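Local coordinates for cytosine-specific methyltransferase (Escherichia coli O157:H7 EDL933, PDB 3G7U), which probably transfers a methyl group from S-adenosyl-L-methionine to carbon 5 of cytosine in DNA, as other C5-methyltransferases do, at residues D147-V151 against T163-I168; V182-I188 against Y358-L363; A196-L200 against R322-L327; Y268-G274 against R284-N288. One frame throughout, in Å; residues are numbered along the deposited sequence. Where two conformers were deposited one is given.

Contact 1 of 4, residues D147-V151 against T163-I168; sequences DPIKV and TRYFFI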
loop_
_atom_site.group_PDB
_atom_site.type_symbol
_atom_site.label_atom_id
_atom_site.label_comp_id
_atom_site.label_asym_id
_atom_site.label_seq_id
_atom_site.Cartn_x
_atom_site.Cartn_y
_atom_site.Cartn_z
ATOM N N ASP A 147 -6.864 12.374 16.662
ATOM C CA ASP A 147 -5.490 12.867 16.589
ATOM C C ASP A 147 -4.690 11.949 15.631
ATOM O O ASP A 147 -5.060 10.807 15.427
ATOM C CB ASP A 147 -4.860 12.930 17.984
ATOM C CG ASP A 147 -5.150 14.250 18.714
ATOM O OD1 ASP A 147 -5.300 15.339 18.084
ATOM O OD2 ASP A 147 -5.186 14.188 19.949
ATOM N N PRO A 148 -3.621 12.475 15.022
ATOM C CA PRO A 148 -2.834 11.674 14.075
ATOM C C PRO A 148 -2.306 10.383 14.673
ATOM O O PRO A 148 -1.835 10.358 15.817
ATOM C CB PRO A 148 -1.669 12.569 13.756
ATOM C CG PRO A 148 -2.171 13.941 13.995
ATOM C CD PRO A 148 -3.083 13.841 15.149
ATOM N N ILE A 149 -2.426 9.317 13.894
ATOM C CA ILE A 149 -1.940 7.991 14.240
ATOM C C ILE A 149 -0.630 7.862 13.443
ATOM O O ILE A 149 -0.623 8.018 12.238
ATOM C CB ILE A 149 -3.020 6.935 13.859
ATOM C CG1 ILE A 149 -4.259 7.081 14.761
ATOM C CG2 ILE A 149 -2.509 5.529 13.977
ATOM C CD1 ILE A 149 -5.341 6.096 14.464
ATOM N N LYS A 150 0.502 7.696 14.118
ATOM C CA LYS A 150 1.780 7.520 13.420
ATOM C C LYS A 150 2.168 6.084 13.693
ATOM O O LYS A 150 2.255 5.654 14.855
ATOM C CB LYS A 150 2.846 8.498 13.927
ATOM C CG LYS A 150 4.106 8.527 13.046
ATOM C CD LYS A 150 5.163 9.513 13.575
ATOM C CE LYS A 150 6.279 9.686 12.541
ATOM N NZ LYS A 150 7.409 10.658 12.897
ATOM N N VAL A 151 2.308 5.284 12.646
ATOM C CA VAL A 151 2.577 3.860 12.877
ATOM C C VAL A 151 3.870 3.435 12.219
ATOM O O VAL A 151 4.268 4.026 11.239
ATOM C CB VAL A 151 1.443 2.924 12.392
ATOM C CG1 VAL A 151 0.150 3.164 13.166
ATOM C CG2 VAL A 151 1.213 3.074 10.908
ATOM N N THR A 163 7.426 4.349 8.259
ATOM C CA THR A 163 6.411 4.988 9.085
ATOM C C THR A 163 5.397 5.717 8.200
ATOM O O THR A 163 5.713 6.139 7.092
ATOM C CB THR A 163 7.000 5.947 10.139
ATOM O OG1 THR A 163 7.745 6.965 9.483
ATOM C CG2 THR A 163 7.930 5.211 11.096
ATOM N N ARG A 164 4.176 5.869 8.717
ATOM C CA ARG A 164 3.047 6.412 7.957
ATOM C C ARG A 164 2.160 7.159 8.938
ATOM O O ARG A 164 2.001 6.679 10.040
ATOM C CB ARG A 164 2.215 5.241 7.415
ATOM C CG ARG A 164 1.524 5.487 6.090
ATOM C CD ARG A 164 2.457 5.177 4.930
ATOM N NE ARG A 164 1.994 5.765 3.681
ATOM C CZ ARG A 164 2.608 5.611 2.512
ATOM N NH1 ARG A 164 2.117 6.177 1.422
ATOM N NH2 ARG A 164 3.711 4.887 2.425
ATOM N N TYR A 165 1.560 8.283 8.528
ATOM C CA TYR A 165 0.542 8.926 9.363
ATOM C C TYR A 165 -0.827 8.522 8.837
ATOM O O TYR A 165 -1.024 8.454 7.620
ATOM C CB TYR A 165 0.627 10.426 9.236
ATOM C CG TYR A 165 1.747 11.092 10.011
ATOM C CD1 TYR A 165 1.638 11.331 11.385
ATOM C CD2 TYR A 165 2.883 11.539 9.349
ATOM C CE1 TYR A 165 2.675 11.983 12.090
ATOM C CE2 TYR A 165 3.927 12.192 10.045
ATOM C CZ TYR A 165 3.805 12.403 11.405
ATOM O OH TYR A 165 4.809 13.065 12.071
ATOM N N PHE A 166 -1.768 8.249 9.735
ATOM C CA PHE A 166 -3.162 8.076 9.345
ATOM C C PHE A 166 -4.015 9.123 10.025
ATOM O O PHE A 166 -3.881 9.352 11.225
ATOM C CB PHE A 166 -3.634 6.706 9.736
ATOM C CG PHE A 166 -3.040 5.608 8.913
ATOM C CD1 PHE A 166 -3.682 5.162 7.765
ATOM C CD2 PHE A 166 -1.824 5.019 9.266
ATOM C CE1 PHE A 166 -3.127 4.108 6.971
ATOM C CE2 PHE A 166 -1.269 3.976 8.468
ATOM C CZ PHE A 166 -1.932 3.529 7.335
ATOM N N PHE A 167 -4.890 9.759 9.241
ATOM C CA PHE A 167 -5.787 10.794 9.729
ATOM C C PHE A 167 -7.197 10.277 9.534
ATOM O O PHE A 167 -7.571 10.040 8.399
ATOM C CB PHE A 167 -5.604 12.083 8.951
ATOM C CG PHE A 167 -4.217 12.668 9.077
ATOM C CD1 PHE A 167 -3.876 13.456 10.163
ATOM C CD2 PHE A 167 -3.247 12.410 8.111
ATOM C CE1 PHE A 167 -2.573 13.988 10.294
ATOM C CE2 PHE A 167 -1.947 12.935 8.224
ATOM C CZ PHE A 167 -1.614 13.720 9.310
ATOM N N ILE A 168 -7.941 10.073 10.637
ATOM C CA ILE A 168 -9.255 9.392 10.579
ATOM C C ILE A 168 -10.333 10.345 11.122
ATOM O O ILE A 168 -10.093 11.073 12.087
ATOM C CB ILE A 168 -9.245 8.059 11.357
ATOM C CG1 ILE A 168 -8.314 7.055 10.686
ATOM C CG2 ILE A 168 -10.666 7.443 11.464
ATOM C CD1 ILE A 168 -7.885 5.919 11.594
HETATM O O HOH W 1 -6.230 9.971 12.952
#
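Val151 and Ile149 meet Phe166 and Ile168 on the buried face of an antiparallel beta hairpin, strands 143-152 and 163-171, at one edge of the seven-stranded mixed sheet of the class I methyltransferase fold. Val151 CG2 approaches the rim of the Phe166 ring near its plane, 3.6 Å from Phe166 CE2. Further along this face the delta methyls of Ile149 and Ile168 touch. Helix 353-367 lies over this face through Val355, Ile359 and Leu363. Four backbone bonds hold the register: Ile149 pairs with Phe166 in both directions, and Val151 likewise with Arg164. The bond from Phe166 N to Ile149 O measures 2.8 Å. The Arg164 chain starts on this face but leads away from Val151, its NE forming a salt bridge with Glu118 of the neighbouring strand 114-119. On the other face, that of Lys150 and Tyr165, the extended Lys150 chain, with CG anti to the backbone N (chi1 -169°), runs over the Tyr165 ring in a CH-pi contact, CG lying 4.2 Å from the centroid and offset toward the rim. Pro148 CG rests 3.7 Å from Phe167 CE1. Beside Pro148 a water bridges the two strands: it donates to Asp147 O and Phe166 O and accepts from Ile168 N at 2.9 Å.

Contact 2 of 4, residues V182-I188 against Y358-L363; sequences VFMPKMI and YILKGL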
loop_
_atom_site.group_PDB
_atom_site.type_symbol
_atom_site.label_atom_id
_atom_site.label_comp_id
_atom_site.label_asym_id
_atom_site.label_seq_id
_atom_site.Cartn_x
_atom_site.Cartn_y
_atom_site.Cartn_z
ATOM N N VAL A 182 -8.597 -0.154 19.477
ATOM C CA VAL A 182 -9.047 -0.728 18.224
ATOM C C VAL A 182 -7.926 -0.749 17.172
ATOM O O VAL A 182 -7.790 -1.752 16.480
ATOM C CB VAL A 182 -10.408 -0.126 17.691
ATOM C CG1 VAL A 182 -11.491 -0.162 18.796
ATOM C CG2 VAL A 182 -10.257 1.280 17.146
ATOM N N PHE A 183 -7.091 0.292 17.160
ATOM C CA PHE A 183 -6.027 0.475 16.151
ATOM C C PHE A 183 -4.640 -0.052 16.553
ATOM O O PHE A 183 -3.726 -0.138 15.713
ATOM C CB PHE A 183 -5.911 1.946 15.750
ATOM C CG PHE A 183 -7.186 2.522 15.202
ATOM C CD1 PHE A 183 -7.801 1.941 14.098
ATOM C CD2 PHE A 183 -7.785 3.634 15.807
ATOM C CE1 PHE A 183 -9.008 2.465 13.585
ATOM C CE2 PHE A 183 -8.987 4.178 15.305
ATOM C CZ PHE A 183 -9.603 3.593 14.189
ATOM N N MET A 184 -4.481 -0.385 17.834
ATOM C CA MET A 184 -3.204 -0.825 18.368
ATOM C C MET A 184 -3.001 -2.257 17.981
ATOM O O MET A 184 -3.965 -3.029 17.968
ATOM C CB MET A 184 -3.229 -0.767 19.900
ATOM C CG MET A 184 -3.015 0.577 20.511
ATOM S SD MET A 184 -3.472 0.450 22.268
ATOM C CE MET A 184 -2.180 -0.646 22.925
ATOM N N PRO A 185 -1.736 -2.646 17.723
ATOM C CA PRO A 185 -1.444 -4.025 17.376
ATOM C C PRO A 185 -1.469 -4.957 18.584
ATOM O O PRO A 185 -0.875 -4.658 19.624
ATOM C CB PRO A 185 -0.034 -3.955 16.787
ATOM C CG PRO A 185 0.553 -2.674 17.266
ATOM C CD PRO A 185 -0.532 -1.792 17.758
ATOM N N LYS A 186 -2.169 -6.071 18.440
ATOM C CA LYS A 186 -2.197 -7.068 19.483
ATOM C C LYS A 186 -2.083 -8.465 18.899
ATOM O O LYS A 186 -2.693 -8.762 17.867
ATOM C CB LYS A 186 -3.434 -6.907 20.388
ATOM C CG LYS A 186 -4.801 -6.936 19.712
ATOM C CD LYS A 186 -5.902 -7.080 20.764
ATOM C CE LYS A 186 -7.219 -7.498 20.135
ATOM N NZ LYS A 186 -8.047 -8.293 21.082
ATOM N N MET A 187 -1.277 -9.298 19.566
ATOM C CA MET A 187 -0.976 -10.678 19.149
ATOM C C MET A 187 -0.242 -10.748 17.801
ATOM O O MET A 187 -0.507 -11.644 16.986
ATOM C CB MET A 187 -2.242 -11.554 19.117
ATOM C CG MET A 187 -2.786 -11.987 20.486
ATOM S SD MET A 187 -4.242 -13.049 20.263
ATOM C CE MET A 187 -3.491 -14.605 19.736
ATOM N N ILE A 188 0.675 -9.804 17.587
ATOM C CA ILE A 188 1.417 -9.697 16.317
ATOM C C ILE A 188 2.822 -10.292 16.391
ATOM O O ILE A 188 3.667 -9.787 17.115
ATOM C CB ILE A 188 1.557 -8.211 15.838
ATOM C CG1 ILE A 188 0.195 -7.547 15.599
ATOM C CG2 ILE A 188 2.370 -8.147 14.565
ATOM C CD1 ILE A 188 -0.665 -8.202 14.524
ATOM N N TYR A 358 -5.175 -3.767 9.107
ATOM C CA TYR A 358 -5.345 -3.665 10.544
ATOM C C TYR A 358 -6.144 -2.448 10.958
ATOM O O TYR A 358 -7.101 -2.596 11.722
ATOM C CB TYR A 358 -4.009 -3.712 11.278
ATOM C CG TYR A 358 -4.163 -4.268 12.692
ATOM C CD1 TYR A 358 -4.005 -5.637 12.938
ATOM C CD2 TYR A 358 -4.489 -3.437 13.763
ATOM C CE1 TYR A 358 -4.154 -6.170 14.218
ATOM C CE2 TYR A 358 -4.643 -3.964 15.052
ATOM C CZ TYR A 358 -4.469 -5.335 15.266
ATOM O OH TYR A 358 -4.607 -5.889 16.533
ATOM N N ILE A 359 -5.722 -1.273 10.474
ATOM C CA ILE A 359 -6.364 0.009 10.769
ATOM C C ILE A 359 -7.807 0.049 10.267
ATOM O O ILE A 359 -8.708 0.444 11.012
ATOM C CB ILE A 359 -5.569 1.193 10.170
ATOM C CG1 ILE A 359 -4.111 1.207 10.678
ATOM C CG2 ILE A 359 -6.275 2.532 10.413
ATOM C CD1 ILE A 359 -3.933 1.256 12.218
ATOM N N LEU A 360 -8.011 -0.352 9.007
ATOM C CA LEU A 360 -9.357 -0.346 8.422
ATOM C C LEU A 360 -10.302 -1.365 9.093
ATOM O O LEU A 360 -11.503 -1.119 9.148
ATOM C CB LEU A 360 -9.262 -0.510 6.885
ATOM C CG LEU A 360 -8.862 0.824 6.198
ATOM C CD1 LEU A 360 -8.243 0.565 4.814
ATOM C CD2 LEU A 360 -10.092 1.777 6.069
ATOM N N LYS A 361 -9.785 -2.493 9.610
ATOM C CA LYS A 361 -10.660 -3.486 10.297
ATOM C C LYS A 361 -11.228 -2.895 11.595
ATOM O O LYS A 361 -12.362 -3.206 11.972
ATOM C CB LYS A 361 -9.938 -4.833 10.580
ATOM C CG LYS A 361 -10.845 -5.985 11.132
ATOM C CD LYS A 361 -11.972 -6.316 10.147
ATOM C CE LYS A 361 -12.832 -7.544 10.486
ATOM N NZ LYS A 361 -13.835 -7.760 9.342
ATOM N N GLY A 362 -10.448 -2.034 12.236
ATOM C CA GLY A 362 -10.874 -1.286 13.408
ATOM C C GLY A 362 -12.088 -0.440 13.076
ATOM O O GLY A 362 -13.089 -0.477 13.797
ATOM N N LEU A 363 -12.021 0.292 11.966
ATOM C CA LEU A 363 -13.145 1.096 11.497
ATOM C C LEU A 363 -14.344 0.252 11.089
ATOM O O LEU A 363 -15.468 0.646 11.370
ATOM C CB LEU A 363 -12.740 2.017 10.342
ATOM C CG LEU A 363 -11.913 3.212 10.782
ATOM C CD1 LEU A 363 -10.977 3.696 9.690
ATOM C CD2 LEU A 363 -12.859 4.309 11.243
#
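Helix 353-367, which packs on the central sheet, receives on its flank the irregular loop that follows strand 163-171. Phe183 pushes its ring edge against the helix backbone: Phe183 CE1 is 3.3 Å from Ile359 O, which lies in the ring plane. CD1 of the same ring touches Ile359 CG2, and CE1 and CZ reach Leu363 CG. Gly362, with no side chain to intervene, lets the ring lie close, its CA 4.2 Å from Phe183 CE1. From within the loop Val182 CG2 sits over the centre of one ring face. In this Rossmann-like methyltransferase fold Ile168 of strand 163-171 also touches Phe183, Ile359 and Leu363, and the loop and helix thereby share one apolar layer with the sheet. One turn before Gly362, Tyr358 has CG anti to its backbone N (chi1 -153°), which sends the ring out along the loop. Its edge meets Met184 O, 3.1 Å from Tyr358 CE2, while Ile188 CD1 lies 4.0 Å from Tyr358 CE1. Tyr156 packs edge-to-face with this ring, and its own OH is hydrogen-bonded to Phe183 O. At the far end of the ring Tyr358 OH accepts a bent hydrogen bond from Lys186 N, 3.1 Å with an angle of 146° at the hydrogen.

Contact 3 of 4, residues A196-L200 against R322-L327; sequences ALYGL and REAARL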
loop_
_atom_site.group_PDB
_atom_site.type_symbol
_atom_site.label_atom_id
_atom_site.label_comp_id
_atom_site.label_asym_id
_atom_site.label_seq_id
_atom_site.Cartn_x
_atom_site.Cartn_y
_atom_site.Cartn_z
ATOM N N ALA A 196 10.284 -13.305 5.418
ATOM C CA ALA A 196 9.418 -12.805 4.313
ATOM C C ALA A 196 9.877 -13.394 2.992
ATOM O O ALA A 196 9.059 -13.697 2.139
ATOM C CB ALA A 196 9.473 -11.278 4.240
ATOM N N LEU A 197 11.182 -13.608 2.871
ATOM C CA LEU A 197 11.805 -14.079 1.612
ATOM C C LEU A 197 11.895 -15.603 1.491
ATOM O O LEU A 197 12.370 -16.110 0.473
ATOM C CB LEU A 197 13.179 -13.451 1.440
ATOM C CG LEU A 197 13.182 -11.930 1.383
ATOM C CD1 LEU A 197 14.519 -11.425 0.901
ATOM C CD2 LEU A 197 12.060 -11.422 0.479
ATOM N N TYR A 198 11.362 -16.322 2.489
ATOM C CA TYR A 198 11.400 -17.789 2.538
ATOM C C TYR A 198 10.852 -18.409 1.273
ATOM O O TYR A 198 9.719 -18.078 0.849
ATOM C CB TYR A 198 10.575 -18.353 3.716
ATOM C CG TYR A 198 10.332 -19.851 3.561
ATOM C CD1 TYR A 198 11.327 -20.757 3.918
ATOM C CD2 TYR A 198 9.153 -20.352 2.992
ATOM C CE1 TYR A 198 11.148 -22.120 3.753
ATOM C CE2 TYR A 198 8.974 -21.715 2.795
ATOM C CZ TYR A 198 9.993 -22.582 3.192
ATOM O OH TYR A 198 9.864 -23.926 3.036
ATOM N N GLY A 199 11.614 -19.345 0.697
ATOM C CA GLY A 199 11.069 -20.252 -0.344
ATOM C C GLY A 199 11.079 -19.718 -1.771
ATOM O O GLY A 199 10.668 -20.404 -2.708
ATOM N N LEU A 200 11.568 -18.496 -1.947
ATOM C CA LEU A 200 11.696 -17.912 -3.273
ATOM C C LEU A 200 12.891 -18.542 -4.005
ATOM O O LEU A 200 13.827 -19.046 -3.349
ATOM C CB LEU A 200 11.863 -16.381 -3.151
ATOM C CG LEU A 200 10.627 -15.548 -2.729
ATOM C CD1 LEU A 200 11.044 -14.127 -2.370
ATOM C CD2 LEU A 200 9.549 -15.489 -3.819
ATOM N N ARG A 322 9.365 -9.006 -6.780
ATOM C CA ARG A 322 8.533 -9.841 -5.912
ATOM C C ARG A 322 9.066 -9.835 -4.479
ATOM O O ARG A 322 8.294 -9.818 -3.532
ATOM C CB ARG A 322 8.414 -11.281 -6.435
ATOM C CG ARG A 322 7.595 -12.268 -5.556
ATOM C CD ARG A 322 6.161 -11.815 -5.249
ATOM N NE ARG A 322 5.350 -11.715 -6.452
ATOM C CZ ARG A 322 4.184 -11.076 -6.517
ATOM N NH1 ARG A 322 3.660 -10.513 -5.426
ATOM N NH2 ARG A 322 3.514 -11.040 -7.668
ATOM N N GLU A 323 10.385 -9.771 -4.324
ATOM C CA GLU A 323 10.970 -9.664 -2.985
ATOM C C GLU A 323 10.591 -8.360 -2.307
ATOM O O GLU A 323 10.234 -8.366 -1.127
ATOM C CB GLU A 323 12.498 -9.820 -3.049
ATOM C CG GLU A 323 12.887 -11.290 -3.359
ATOM C CD GLU A 323 14.349 -11.506 -3.787
ATOM O OE1 GLU A 323 15.063 -10.528 -4.097
ATOM O OE2 GLU A 323 14.783 -12.695 -3.852
ATOM N N ALA A 324 10.652 -7.253 -3.049
ATOM C CA ALA A 324 10.200 -5.979 -2.534
ATOM C C ALA A 324 8.719 -6.007 -2.136
ATOM O O ALA A 324 8.338 -5.435 -1.079
ATOM C CB ALA A 324 10.444 -4.886 -3.557
ATOM N N ALA A 325 7.899 -6.647 -2.968
ATOM C CA ALA A 325 6.439 -6.787 -2.705
ATOM C C ALA A 325 6.235 -7.520 -1.407
ATOM O O ALA A 325 5.401 -7.121 -0.580
ATOM C CB ALA A 325 5.748 -7.542 -3.821
ATOM N N ARG A 326 6.996 -8.617 -1.205
ATOM C CA ARG A 326 6.842 -9.345 0.037
ATOM C C ARG A 326 7.248 -8.486 1.224
ATOM O O ARG A 326 6.576 -8.466 2.267
ATOM C CB ARG A 326 7.689 -10.611 0.006
ATOM C CG ARG A 326 7.174 -11.666 -0.931
ATOM C CD ARG A 326 7.577 -13.008 -0.385
ATOM N NE ARG A 326 7.024 -14.177 -1.107
ATOM C CZ ARG A 326 7.465 -15.411 -0.907
ATOM N NH1 ARG A 326 6.970 -16.443 -1.588
ATOM N NH2 ARG A 326 8.441 -15.600 -0.020
ATOM N N LEU A 327 8.349 -7.780 1.091
ATOM C CA LEU A 327 8.813 -6.990 2.199
ATOM C C LEU A 327 7.849 -5.838 2.529
ATOM O O LEU A 327 7.815 -5.359 3.650
ATOM C CB LEU A 327 10.210 -6.458 1.873
ATOM C CG LEU A 327 11.237 -7.597 1.750
ATOM C CD1 LEU A 327 12.526 -7.011 1.150
ATOM C CD2 LEU A 327 11.548 -8.182 3.174
HETATM O O HOH W 2 7.914 -18.986 -0.978
#
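Leu200 lays its branched end over one face of the Arg326 guanidinium, with Leu200 CD2 above the centre of the group and 3.5 Å from Arg326 NH1. The two side chains run past each other in opposite directions; the leucine lies over the plane, and the polar partners are met at the rim. Arg326 is extended from CG to NE and brings NH2 between two carbonyls of the facing segment. Arg326 NH2 donates to Ala196 O and to Tyr198 O, both at 2.9 Å. The second bond is the straighter one, 165° at the hydrogen; Tyr198 O lies in the guanidinium plane, although the donor stands above the carbonyl plane. A water accepts from NH1 and donates to Tyr198 O, closing a small ring of polar contacts, and Asp332 forms a salt bridge with NH1. The carbonyls gripped here belong to the end of helix 193-196 and the type II beta turn Leu197-Leu200, with Gly199 in its third position at positive phi. Arg326 of helix 321-328 thus grips one carbonyl within the turn and one just before it. Apolar contacts complete the joint beside it. Leu200 CD1 reaches Glu323 CG at 3.5 Å, and Leu197 CD2 crosses the Glu323 chain at about a right angle, 3.9 Å from Glu323 CB. The carboxylate of Glu323 is engaged beyond the contact, with Thr320 N and Arg317. Leu327 CD2 packs against Ala196 CB at 3.9 Å, while its CG meets Leu197 CD2.

Contact 4 of 4, residues Y268-G274 against R284-N288; sequences YASLSFG and RLDPN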
loop_
_atom_site.group_PDB
_atom_site.type_symbol
_atom_site.label_atom_id
_atom_site.label_comp_id
_atom_site.label_asym_id
_atom_site.label_seq_id
_atom_site.Cartn_x
_atom_site.Cartn_y
_atom_site.Cartn_z
ATOM N N TYR A 268 29.023 -6.259 -3.842
ATOM C CA TYR A 268 27.820 -6.622 -3.085
ATOM C C TYR A 268 28.048 -7.875 -2.243
ATOM O O TYR A 268 27.593 -7.945 -1.092
ATOM C CB TYR A 268 26.606 -6.845 -4.003
ATOM C CG TYR A 268 26.063 -5.624 -4.699
ATOM C CD1 TYR A 268 26.477 -4.330 -4.372
ATOM C CD2 TYR A 268 25.102 -5.762 -5.706
ATOM C CE1 TYR A 268 25.962 -3.219 -5.024
ATOM C CE2 TYR A 268 24.574 -4.632 -6.364
ATOM C CZ TYR A 268 25.009 -3.380 -6.008
ATOM O OH TYR A 268 24.503 -2.304 -6.672
ATOM N N ALA A 269 28.744 -8.861 -2.806
ATOM C CA ALA A 269 29.106 -10.077 -2.056
ATOM C C ALA A 269 29.895 -9.749 -0.790
ATOM O O ALA A 269 29.829 -10.490 0.186
ATOM C CB ALA A 269 29.901 -11.032 -2.928
ATOM N N SER A 270 30.610 -8.625 -0.808
ATOM C CA SER A 270 31.467 -8.290 0.315
ATOM C C SER A 270 30.736 -7.511 1.410
ATOM O O SER A 270 31.282 -7.293 2.491
ATOM C CB SER A 270 32.719 -7.563 -0.173
ATOM O OG SER A 270 33.537 -8.459 -0.915
ATOM N N LEU A 271 29.482 -7.130 1.151
ATOM C CA LEU A 271 28.721 -6.357 2.139
ATOM C C LEU A 271 28.284 -7.211 3.333
ATOM O O LEU A 271 27.810 -8.345 3.185
ATOM C CB LEU A 271 27.522 -5.648 1.480
ATOM C CG LEU A 271 27.837 -4.573 0.438
ATOM C CD1 LEU A 271 26.551 -4.068 -0.191
ATOM C CD2 LEU A 271 28.629 -3.394 1.033
ATOM N N SER A 272 28.502 -6.691 4.536
ATOM C CA SER A 272 27.951 -7.333 5.723
ATOM C C SER A 272 26.484 -6.896 5.854
ATOM O O SER A 272 26.072 -5.880 5.283
ATOM C CB SER A 272 28.752 -6.962 6.987
ATOM O OG SER A 272 30.041 -7.570 7.009
ATOM N N PHE A 273 25.700 -7.667 6.597
ATOM C CA PHE A 273 24.314 -7.299 6.893
ATOM C C PHE A 273 24.187 -5.835 7.357
ATOM O O PHE A 273 24.969 -5.358 8.188
ATOM C CB PHE A 273 23.757 -8.235 7.946
ATOM C CG PHE A 273 23.792 -9.688 7.554
ATOM C CD1 PHE A 273 23.622 -10.086 6.233
ATOM C CD2 PHE A 273 23.950 -10.667 8.519
ATOM C CE1 PHE A 273 23.620 -11.447 5.886
ATOM C CE2 PHE A 273 23.963 -12.025 8.180
ATOM C CZ PHE A 273 23.805 -12.411 6.858
ATOM N N GLY A 274 23.256 -5.091 6.768
ATOM C CA GLY A 274 23.055 -3.705 7.158
ATOM C C GLY A 274 24.000 -2.702 6.540
ATOM O O GLY A 274 23.805 -1.481 6.695
ATOM N N ARG A 284 22.690 -3.567 2.061
ATOM C CA ARG A 284 22.340 -4.967 2.243
ATOM C C ARG A 284 21.366 -5.165 3.394
ATOM O O ARG A 284 21.570 -4.643 4.497
ATOM C CB ARG A 284 23.592 -5.842 2.393
ATOM C CG ARG A 284 23.334 -7.281 2.797
ATOM C CD ARG A 284 24.493 -8.170 2.426
ATOM N NE ARG A 284 24.289 -8.819 1.128
ATOM C CZ ARG A 284 25.191 -9.566 0.508
ATOM N NH1 ARG A 284 26.400 -9.743 1.052
ATOM N NH2 ARG A 284 24.894 -10.124 -0.663
ATOM N N LEU A 285 20.300 -5.915 3.117
ATOM C CA LEU A 285 19.319 -6.289 4.126
ATOM C C LEU A 285 19.945 -7.189 5.184
ATOM O O LEU A 285 20.797 -8.032 4.885
ATOM C CB LEU A 285 18.143 -7.031 3.500
ATOM C CG LEU A 285 17.253 -6.196 2.555
ATOM C CD1 LEU A 285 16.392 -7.066 1.680
ATOM C CD2 LEU A 285 16.370 -5.277 3.388
ATOM N N ASP A 286 19.500 -7.000 6.424
ATOM C CA ASP A 286 19.846 -7.902 7.511
ATOM C C ASP A 286 18.722 -8.895 7.572
ATOM O O ASP A 286 17.547 -8.512 7.744
ATOM C CB ASP A 286 19.973 -7.092 8.817
ATOM C CG ASP A 286 20.272 -7.957 10.064
ATOM O OD1 ASP A 286 20.205 -9.213 10.066
ATOM O OD2 ASP A 286 20.541 -7.319 11.104
ATOM N N PRO A 287 19.053 -10.190 7.447
ATOM C CA PRO A 287 18.024 -11.234 7.448
ATOM C C PRO A 287 17.201 -11.323 8.742
ATOM O O PRO A 287 16.062 -11.807 8.718
ATOM C CB PRO A 287 18.819 -12.525 7.227
ATOM C CG PRO A 287 20.213 -12.187 7.548
ATOM C CD PRO A 287 20.417 -10.743 7.313
ATOM N N ASN A 288 17.791 -10.891 9.860
ATOM C CA ASN A 288 17.084 -10.862 11.149
ATOM C C ASN A 288 16.573 -9.462 11.495
ATOM O O ASN A 288 16.136 -9.210 12.612
ATOM C CB ASN A 288 18.000 -11.405 12.259
ATOM C CG ASN A 288 18.383 -12.866 12.037
ATOM O OD1 ASN A 288 17.525 -13.747 11.860
ATOM N ND2 ASN A 288 19.677 -13.130 12.040
#
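Arg284 reaches along Leu271 to Tyr268, joining the C-terminal end of helix 262-269 to a loop segment that ends in an Asx turn at Asp286. Arg284 CB packs 4.0 Å from Leu271 CB and also approaches Ser272 O. CG, anti to the backbone N (chi1 171°), continues past Ser272 O, and Arg284 CD comes 3.4 Å from Leu271 O. A bend at chi3 then turns the guanidinium toward the helix end, where Arg284 NH1 donates to Leu271 O at 2.9 Å, with the acceptor at the edge of the group and near its plane. Tyr268 O lies over one guanidinium face, too poorly angled for a hydrogen bond with NH1; it instead accepts from Leu271 N. NE is taken by His312 O, and NH2 has a weak bond to His315 O, so the arginine links the helix end to the segment preceding helix 321-328. A second tie between the segments is made by the backbone, Gly274 N donating to Arg284 O. Leu285 O is buried without a polar partner in the model. Beyond it, Asp286 OD1 accepts from Asn288 N, which makes the Asx turn, and Asp286 CB packs on Phe273 CB. The Phe273 ring is covered on one face by Pro287 in a CH-pi contact, Pro287 CD standing 3.4 Å from the ring centroid and 10° off its normal.

How the contacts relate
Contacts 1 and 2 lie on the sheet side, at the hairpin and helix 353-367: their centres are about 13 Å apart, and they share an apolar layer in which Ile149 and Ile168 touch Phe183. Contacts 3 and 4, with centres about 16 Å apart, join through Leu327 and Leu285 and lie at helices 262-269 and 321-328, which follow each other in the chain. The two pairs do not touch; contact 1 lies about 31 Å from contact 4, centre to centre. Along the chain contact 1 is complete before contact 2 opens; contact 2 spans contact 3, which spans contact 4. Helix 353-367 thus brings the chain back to the sheet after the segments of contacts 3 and 4.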